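Local coordinates for cell division control protein 45 cdc45 putative (PDB 6CC2) that probably acts in chromosomal DNA replication as the Cdc45 component of the CMG replicative helicase, at residues Phe82-Gly87 against Ile105-Arg110; His109-Lys114 against Asp174-Ser179. All coordinates share one frame; numbering follows the deposited sequence.

How the contacts relate
Contact 1 is core and contact 2 is surface, and the chain passes directly from one to the other: His109 and Arg110 belong to both, and the centres of the two contacts lie about 9 Å apart. Contact 1 joins two neighbouring strands of the parallel sheet and the turns beyond them, where isoleucine and phenylalanine side chains give way to two buried carboxylates held by backbone, hydroxyl and imidazole donors. Contact 2 uses strand 109-110 again, now paired antiparallel with strand 177-178 in a separate two-stranded sheet, and relies on a beta bulge, ring contacts and water. Probable backbone hydrogen bonds, Ser108 O to Ser179 N and Gly87 O to Asn113 N, stitch the two together.

Contact 1: Phe82-Gly87 against Ile105-Arg110; sequences FIDCAG and IIDSHR
The Phe82 ring meets Ile105 at its edge, where Ile105 CG1 lies near the ring plane, 3.8 Å from Phe82 CD2; Tyr28 packs edge-to-face with the same ring. The His109 imidazole has Asp84 O close to its plane, 3.6 Å from His109 CE1. At another edge, His109 ND1 donates to the syn lone pair of Asp107 OD1 (2.7 Å), almost within the ring plane, which fixes the rotation of the imidazole. His109 N reaches the same oxygen from above the carboxylate plane and closes an Asx turn. Asp107 OD2 offers its anti lone pair to Gly87 N at 2.9 Å. With Asp107 CG anti to the backbone N (chi1 -172°), the carboxylate extends beside the 84-87 turn and bridges both segments. Asp84 OD1 is likewise gripped twice: Ser108 OG (2.8 Å) takes its syn lone pair, and Ser108 N (3.2 Å) arrives nearly along the C-O bond. The two OD1 atoms approach each other as acceptors, but each has two donors, and Asp84 OD2 is bonded to Thr32. Arg110 NH2 donates to Asp107 O (2.8 Å) and to His109 O, so the guanidinium meets its own turn edge-on, with both carbonyl oxygens near its plane. Behind the carboxylates, Ile106 N bonds to Phe82 O and Asp84 N to Ile106 O, the latter almost straight (2.7 Å, 178°). Ile83 and Ile106 share the sheet face packed by helix 33-48, where helix 182-192 also touches Ile106. These parallel strands come from the beta-alpha-beta unit 77-83, 91-95, 102-106. The aspartates just past their C-terminal ends, one opening an Asp-Ser-His sequence that resembles the Asp-His-His signature, are consistent with the RecJ-like DHH phosphoesterase fold to which Cdc45 is related.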
ATOM      1  N   PHE A  82      17.680  -3.851  -2.301  1.00 18.36           N
ATOM      2  CA  PHE A  82      16.712  -3.476  -1.282  1.00 20.81           C
ATOM      3  C   PHE A  82      15.616  -2.686  -1.982  1.00 21.06           C
ATOM      4  O   PHE A  82      15.893  -1.652  -2.617  1.00 19.49           O
ATOM      5  CB  PHE A  82      17.373  -2.648  -0.184  1.00 21.19           C
ATOM      6  CG  PHE A  82      18.487  -3.368   0.545  1.00 25.23           C
ATOM      7  CD1 PHE A  82      18.396  -4.723   0.830  1.00 30.81           C
ATOM      8  CD2 PHE A  82      19.620  -2.690   0.931  1.00 28.73           C
ATOM      9  CE1 PHE A  82      19.413  -5.385   1.503  1.00 31.63           C
ATOM     10  CE2 PHE A  82      20.644  -3.345   1.612  1.00 26.52           C
ATOM     11  CZ  PHE A  82      20.537  -4.702   1.899  1.00 25.45           C
ATOM     12  N   ILE A  83      14.381  -3.190  -1.907  1.00 18.78           N
ATOM     13  CA  ILE A  83      13.257  -2.629  -2.660  1.00 17.79           C
ATOM     14  C   ILE A  83      12.271  -1.955  -1.706  1.00 19.86           C
ATOM     15  O   ILE A  83      11.674  -2.611  -0.844  1.00 20.14           O
ATOM     16  CB  ILE A  83      12.569  -3.717  -3.501  1.00 18.25           C
ATOM     17  CG1 ILE A  83      13.566  -4.306  -4.504  1.00 21.64           C
ATOM     18  CG2 ILE A  83      11.340  -3.159  -4.210  1.00 19.03           C
ATOM     19  CD1 ILE A  83      13.024  -5.481  -5.305  1.00 27.72           C
ATOM     20  N   ASP A  84      12.093  -0.644  -1.912  1.00 19.73           N
ATOM     21  CA  ASP A  84      11.157   0.227  -1.166  1.00 20.42           C
ATOM     22  C   ASP A  84      11.506   0.292   0.314  1.00 22.37           C
ATOM     23  O   ASP A  84      10.668   0.573   1.154  1.00 22.17           O
ATOM     24  CB  ASP A  84       9.692  -0.167  -1.381  1.00 20.85           C
ATOM     25  CG  ASP A  84       8.787   1.058  -1.667  1.00 28.93           C
ATOM     26  OD1 ASP A  84       9.314   2.189  -1.792  1.00 26.97           O
ATOM     27  OD2 ASP A  84       7.548   0.894  -1.782  1.00 30.16           O
ATOM     28  N   CYS A  85      12.774   0.061   0.638  1.00 19.78           N
ATOM     29  CA  CYS A  85      13.306   0.277   1.970  1.00 21.78           C
ATOM     30  C   CYS A  85      14.800   0.553   1.844  1.00 21.41           C
ATOM     31  O   CYS A  85      15.385   0.397   0.767  1.00 21.95           O
ATOM     32  CB  CYS A  85      13.058  -0.926   2.880  1.00 22.43           C
ATOM     33  SG  CYS A  85      13.828  -2.473   2.322  1.00 22.22           S
ATOM     34  N   ALA A  86      15.387   1.003   2.952  1.00 20.45           N
ATOM     35  CA  ALA A  86      16.815   1.163   3.172  1.00 22.00           C
ATOM     36  C   ALA A  86      17.396   2.461   2.634  1.00 21.09           C
ATOM     37  O   ALA A  86      18.450   2.902   3.100  1.00 20.23           O
ATOM     38  CB  ALA A  86      17.603   0.002   2.556  1.00 24.46           C
ATOM     39  N   GLY A  87      16.738   3.097   1.664  1.00 20.64           N
ATOM     40  CA  GLY A  87      17.317   4.295   1.069  1.00 22.73           C
ATOM     41  C   GLY A  87      17.472   5.453   2.040  1.00 23.12           C
ATOM     42  O   GLY A  87      18.381   6.267   1.894  1.00 21.43           O
ATOM     43  N   ILE A 105      19.913  -0.159  -4.121  1.00 19.96           N
ATOM     44  CA  ILE A 105      18.696   0.253  -3.441  1.00 20.48           C
ATOM     45  C   ILE A 105      17.764   0.917  -4.447  1.00 19.05           C
ATOM     46  O   ILE A 105      18.156   1.858  -5.144  1.00 19.55           O
ATOM     47  CB  ILE A 105      19.005   1.205  -2.269  1.00 20.88           C
ATOM     48  CG1 ILE A 105      19.866   0.485  -1.230  1.00 23.45           C
ATOM     49  CG2 ILE A 105      17.701   1.718  -1.654  1.00 18.64           C
ATOM     50  CD1 ILE A 105      20.324   1.390  -0.092  1.00 25.27           C
ATOM     51  N   ILE A 106      16.527   0.421  -4.519  1.00 18.28           N
ATOM     52  CA  ILE A 106      15.468   1.033  -5.311  1.00 19.85           C
ATOM     53  C   ILE A 106      14.351   1.355  -4.315  1.00 17.75           C
ATOM     54  O   ILE A 106      13.595   0.471  -3.916  1.00 20.44           O
ATOM     55  CB  ILE A 106      14.962   0.128  -6.425  1.00 20.32           C
ATOM     56  CG1 ILE A 106      16.090  -0.308  -7.342  1.00 22.46           C
ATOM     57  CG2 ILE A 106      13.891   0.863  -7.269  1.00 22.09           C
ATOM     58  CD1 ILE A 106      15.665  -1.326  -8.408  1.00 24.64           C
ATOM     59  N   ASP A 107      14.253   2.614  -3.913  1.00 19.32           N
ATOM     60  CA  ASP A 107      13.375   3.003  -2.797  1.00 18.37           C
ATOM     61  C   ASP A 107      12.699   4.315  -3.164  1.00 22.54           C
ATOM     62  O   ASP A 107      13.345   5.238  -3.671  1.00 24.43           O
ATOM     63  CB  ASP A 107      14.204   3.144  -1.512  1.00 19.14           C
ATOM     64  CG  ASP A 107      13.370   3.363  -0.282  1.00 23.03           C
ATOM     65  OD1 ASP A 107      12.132   3.523  -0.409  1.00 23.81           O
ATOM     66  OD2 ASP A 107      13.944   3.387   0.838  1.00 25.40           O
ATOM     67  N   SER A 108      11.399   4.401  -2.908  1.00 20.23           N
ATOM     68  CA  SER A 108      10.651   5.610  -3.227  1.00 19.19           C
ATOM     69  C   SER A 108      10.708   6.677  -2.132  1.00 20.97           C
ATOM     70  O   SER A 108      10.299   7.814  -2.389  1.00 19.74           O
ATOM     71  CB  SER A 108       9.177   5.265  -3.503  1.00 22.83           C
ATOM     72  OG  SER A 108       8.538   4.779  -2.324  1.00 22.91           O
ATOM     73  N   HIS A 109      11.197   6.337  -0.937  1.00 22.94           N
ATOM     74  CA  HIS A 109      11.328   7.332   0.126  1.00 23.27           C
ATOM     75  C   HIS A 109      12.347   8.402  -0.242  1.00 23.29           C
ATOM     76  O   HIS A 109      13.369   8.113  -0.864  1.00 22.11           O
ATOM     77  CB  HIS A 109      11.778   6.663   1.428  1.00 22.47           C
ATOM     78  CG  HIS A 109      10.761   5.741   2.021  1.00 28.03           C
ATOM     79  ND1 HIS A 109      10.649   4.416   1.654  1.00 29.90           N
ATOM     80  CD2 HIS A 109       9.810   5.955   2.966  1.00 30.99           C
ATOM     81  CE1 HIS A 109       9.670   3.853   2.343  1.00 30.67           C
ATOM     82  NE2 HIS A 109       9.148   4.765   3.149  1.00 30.69           N
ATOM     83  N   ARG A 110      12.069   9.643   0.158  1.00 21.04           N
ATOM     84  CA  ARG A 110      13.016  10.747  -0.000  1.00 21.78           C
ATOM     85  C   ARG A 110      12.965  11.620   1.245  1.00 24.82           C
ATOM     86  O   ARG A 110      11.935  11.665   1.929  1.00 23.04           O
ATOM     87  CB  ARG A 110      12.695  11.619  -1.227  1.00 22.41           C
ATOM     88  CG  ARG A 110      12.783  10.900  -2.563  1.00 27.23           C
ATOM     89  CD  ARG A 110      14.231  10.653  -2.973  1.00 27.75           C
ATOM     90  NE  ARG A 110      14.284  10.206  -4.372  1.00 28.89           N
ATOM     91  CZ  ARG A 110      13.970   8.977  -4.770  1.00 28.10           C
ATOM     92  NH1 ARG A 110      14.005   8.673  -6.056  1.00 29.47           N
ATOM     93  NH2 ARG A 110      13.600   8.060  -3.884  1.00 24.22           N
TER

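Contact 2: His109-Lys114 against Asp174-Ser179; sequences HRPFNK and DGEFYS. With EDO (1,2-ethanediol), chain E.
Backbone hydrogen bonds join Arg110 to Glu176 and Phe177. Arg110 N donates to Phe177 O, and Arg110 O accepts from both Phe177 N (3.0 Å) and Glu176 N (2.6 Å), a classic beta bulge. Apolar contacts flank this pairing. Arg110 CB sits over the face of the Phe177 ring, 3.8 Å from its centroid, in a CH-pi contact; a Phe177 chi1 of 56°, placing CG between backbone N and carbonyl carbon, brings the ring across the arginine. The guanidinium itself lies between Ser179 CB on one face and Phe112 CZ on the other. Pro111, after a cis peptide bond, sets CD 4.3 Å from Phe177 CE1. The His109 and Tyr178 side chains lie alongside each other, pointing the same way, their rings oblique with planes at 49° and His109 NE2 3.5 Å from Tyr178 CE2; a water bridges His109 NE2 to Tyr178 OH. Among the other polar groups, the Asn113 and Asp174 side chains cross with their planes nearly parallel, Asn113 ND2 being 3.3 Å from Asp174 OD2. Asn113 OD1 turns to Asn116 N as the N-cap of helix 114-118. Strand 109-110 follows strand 102-106 of the parallel sheet and runs on to that helix, while strand 177-178 runs on to helix 182-192.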
ATOM      1  N   HIS A 109      11.197   6.337  -0.937  1.00 22.94           N
ATOM      2  CA  HIS A 109      11.328   7.332   0.126  1.00 23.27           C
ATOM      3  C   HIS A 109      12.347   8.402  -0.242  1.00 23.29           C
ATOM      4  O   HIS A 109      13.369   8.113  -0.864  1.00 22.11           O
ATOM      5  CB  HIS A 109      11.778   6.663   1.428  1.00 22.47           C
ATOM      6  CG  HIS A 109      10.761   5.741   2.021  1.00 28.03           C
ATOM      7  ND1 HIS A 109      10.649   4.416   1.654  1.00 29.90           N
ATOM      8  CD2 HIS A 109       9.810   5.955   2.966  1.00 30.99           C
ATOM      9  CE1 HIS A 109       9.670   3.853   2.343  1.00 30.67           C
ATOM     10  NE2 HIS A 109       9.148   4.765   3.149  1.00 30.69           N
ATOM     11  N   ARG A 110      12.069   9.643   0.158  1.00 21.04           N
ATOM     12  CA  ARG A 110      13.016  10.747  -0.000  1.00 21.78           C
ATOM     13  C   ARG A 110      12.965  11.620   1.245  1.00 24.82           C
ATOM     14  O   ARG A 110      11.935  11.665   1.929  1.00 23.04           O
ATOM     15  CB  ARG A 110      12.695  11.619  -1.227  1.00 22.41           C
ATOM     16  CG  ARG A 110      12.783  10.900  -2.563  1.00 27.23           C
ATOM     17  CD  ARG A 110      14.231  10.653  -2.973  1.00 27.75           C
ATOM     18  NE  ARG A 110      14.284  10.206  -4.372  1.00 28.89           N
ATOM     19  CZ  ARG A 110      13.970   8.977  -4.770  1.00 28.10           C
ATOM     20  NH1 ARG A 110      14.005   8.673  -6.056  1.00 29.47           N
ATOM     21  NH2 ARG A 110      13.600   8.060  -3.884  1.00 24.22           N
ATOM     22  N   PRO A 111      14.052  12.341   1.559  1.00 24.51           N
ATOM     23  CA  PRO A 111      15.370  12.298   0.905  1.00 23.84           C
ATOM     24  C   PRO A 111      16.140  11.015   1.197  1.00 22.94           C
ATOM     25  O   PRO A 111      15.867  10.326   2.169  1.00 22.81           O
ATOM     26  CB  PRO A 111      16.100  13.497   1.494  1.00 28.43           C
ATOM     27  CG  PRO A 111      15.477  13.686   2.837  1.00 31.33           C
ATOM     28  CD  PRO A 111      14.019  13.358   2.623  1.00 26.99           C
ATOM     29  N   PHE A 112      17.108  10.693   0.345  1.00 26.43           N
ATOM     30  CA  PHE A 112      18.050   9.629   0.662  1.00 24.17           C
ATOM     31  C   PHE A 112      18.902  10.014   1.870  1.00 25.47           C
ATOM     32  O   PHE A 112      19.200  11.192   2.104  1.00 25.36           O
ATOM     33  CB  PHE A 112      18.950   9.361  -0.530  1.00 23.11           C
ATOM     34  CG  PHE A 112      18.250   8.774  -1.720  1.00 24.00           C
ATOM     35  CD1 PHE A 112      17.417   7.673  -1.588  1.00 26.04           C
ATOM     36  CD2 PHE A 112      18.459   9.304  -2.980  1.00 26.95           C
ATOM     37  CE1 PHE A 112      16.789   7.123  -2.696  1.00 26.89           C
ATOM     38  CE2 PHE A 112      17.835   8.757  -4.090  1.00 26.18           C
ATOM     39  CZ  PHE A 112      17.004   7.679  -3.950  1.00 25.24           C
ATOM     40  N   ASN A 113      19.298   9.010   2.644  1.00 24.68           N
ATOM     41  CA  ASN A 113      20.260   9.239   3.718  1.00 24.51           C
ATOM     42  C   ASN A 113      21.579   9.759   3.149  1.00 25.11           C
ATOM     43  O   ASN A 113      22.110   9.213   2.184  1.00 26.40           O
ATOM     44  CB  ASN A 113      20.490   7.946   4.503  1.00 24.71           C
ATOM     45  CG  ASN A 113      21.586   8.085   5.551  1.00 29.03           C
ATOM     46  OD1 ASN A 113      22.761   7.929   5.256  1.00 32.13           O
ATOM     47  ND2 ASN A 113      21.193   8.382   6.785  1.00 31.92           N
ATOM     48  N   LYS A 114      22.113  10.816   3.764  1.00 26.17           N
ATOM     49  CA  LYS A 114      23.289  11.482   3.208  1.00 26.77           C
ATOM     50  C   LYS A 114      24.496  10.558   3.173  1.00 29.89           C
ATOM     51  O   LYS A 114      25.318  10.631   2.247  1.00 32.63           O
ATOM     52  CB  LYS A 114      23.590  12.754   3.988  1.00 36.33           C
ATOM     53  CG  LYS A 114      22.653  13.911   3.643  1.00 57.88           C
ATOM     54  CD  LYS A 114      22.784  15.072   4.625  1.00 76.48           C
ATOM     55  CE  LYS A 114      24.174  15.690   4.597  1.00 85.43           C
ATOM     56  NZ  LYS A 114      24.304  16.791   5.591  1.00 88.70           N
ATOM     57  N   ASP A 174      15.576   9.323   7.400  1.00 36.69           N
ATOM     58  CA  ASP A 174      15.491  10.689   6.916  1.00 35.89           C
ATOM     59  C   ASP A 174      14.268  10.923   6.044  1.00 34.18           C
ATOM     60  O   ASP A 174      14.097  12.032   5.530  1.00 36.41           O
ATOM     61  CB  ASP A 174      16.755  11.047   6.123  1.00 40.28           C
ATOM     62  CG  ASP A 174      17.986  11.142   7.008  1.00 48.29           C
ATOM     63  OD1 ASP A 174      17.844  11.502   8.196  1.00 48.17           O
ATOM     64  OD2 ASP A 174      19.096  10.857   6.514  1.00 48.93           O
ATOM     65  N   GLY A 175      13.414   9.916   5.878  1.00 31.77           N
ATOM     66  CA  GLY A 175      12.323  10.034   4.926  1.00 31.18           C
ATOM     67  C   GLY A 175      11.340  11.126   5.316  1.00 27.91           C
ATOM     68  O   GLY A 175      10.967  11.272   6.483  1.00 29.29           O
ATOM     69  N   GLU A 176      10.933  11.915   4.312  1.00 24.10           N
ATOM     70  CA  GLU A 176       9.950  12.973   4.498  1.00 23.83           C
ATOM     71  C   GLU A 176       8.831  12.946   3.472  1.00 24.18           C
ATOM     72  O   GLU A 176       7.810  13.586   3.694  1.00 24.72           O
ATOM     73  CB  GLU A 176      10.612  14.368   4.457  1.00 30.79           C
ATOM     74  CG  GLU A 176      11.629  14.611   5.559  1.00 46.09           C
ATOM     75  CD  GLU A 176      12.291  15.979   5.456  1.00 58.28           C
ATOM     76  OE1 GLU A 176      11.742  16.864   4.761  1.00 58.31           O
ATOM     77  OE2 GLU A 176      13.364  16.166   6.070  1.00 61.90           O
ATOM     78  N   PHE A 177       8.985  12.247   2.360  1.00 21.68           N
ATOM     79  CA  PHE A 177       7.934  12.166   1.355  1.00 22.55           C
ATOM     80  C   PHE A 177       8.277  11.010   0.424  1.00 20.18           C
ATOM     81  O   PHE A 177       9.296  10.339   0.597  1.00 20.55           O
ATOM     82  CB  PHE A 177       7.780  13.485   0.586  1.00 23.85           C
ATOM     83  CG  PHE A 177       9.035  13.956  -0.077  1.00 25.34           C
ATOM     84  CD1 PHE A 177       9.948  14.708   0.618  1.00 33.71           C
ATOM     85  CD2 PHE A 177       9.306  13.611  -1.396  1.00 24.10           C
ATOM     86  CE1 PHE A 177      11.106  15.135   0.016  1.00 37.50           C
ATOM     87  CE2 PHE A 177      10.472  14.063  -1.992  1.00 26.71           C
ATOM     88  CZ  PHE A 177      11.357  14.800  -1.286  1.00 30.76           C
ATOM     89  N   TYR A 178       7.391  10.758  -0.543  1.00 18.67           N
ATOM     90  CA  TYR A 178       7.527   9.667  -1.487  1.00 19.44           C
ATOM     91  C   TYR A 178       7.668  10.218  -2.897  1.00 23.56           C
ATOM     92  O   TYR A 178       6.942  11.146  -3.294  1.00 25.05           O
ATOM     93  CB  TYR A 178       6.339   8.692  -1.441  1.00 18.37           C
ATOM     94  CG  TYR A 178       6.134   8.074  -0.083  1.00 20.83           C
ATOM     95  CD1 TYR A 178       5.406   8.747   0.906  1.00 22.57           C
ATOM     96  CD2 TYR A 178       6.664   6.854   0.228  1.00 21.98           C
ATOM     97  CE1 TYR A 178       5.234   8.202   2.143  1.00 23.21           C
ATOM     98  CE2 TYR A 178       6.479   6.287   1.474  1.00 22.50           C
ATOM     99  CZ  TYR A 178       5.765   6.979   2.431  1.00 27.20           C
ATOM    100  OH  TYR A 178       5.578   6.420   3.682  1.00 35.55           O
ATOM    101  N   SER A 179       8.619   9.652  -3.637  1.00 21.94           N
ATOM    102  CA  SER A 179       8.872  10.027  -5.021  1.00 20.93           C
ATOM    103  C   SER A 179       8.507   8.873  -5.946  1.00 19.56           C
ATOM    104  O   SER A 179       7.570   8.107  -5.670  1.00 19.76           O
ATOM    105  CB  SER A 179      10.329  10.454  -5.174  1.00 23.81           C
ATOM    106  OG  SER A 179      10.550  11.058  -6.454  1.00 25.27           O
TER
HETATM  107  C1  EDO E 604       6.001  14.312  -5.892  1.00 52.00           C
HETATM  108  O1  EDO E 604       6.985  14.308  -4.849  1.00 50.40           O
HETATM  109  C2  EDO E 604       5.811  12.897  -6.433  1.00 48.46           C
HETATM  110  O2  EDO E 604       5.378  12.021  -5.387  1.00 36.99           O
HETATM  111  O   HOH W   1       6.578   4.037   4.024  1.00 44.35           O
HETATM  112  O   HOH W   2      19.366  13.298   4.313  1.00 48.58           O
HETATM  113  O   HOH W   3      20.960  12.321   5.945  1.00 40.79           O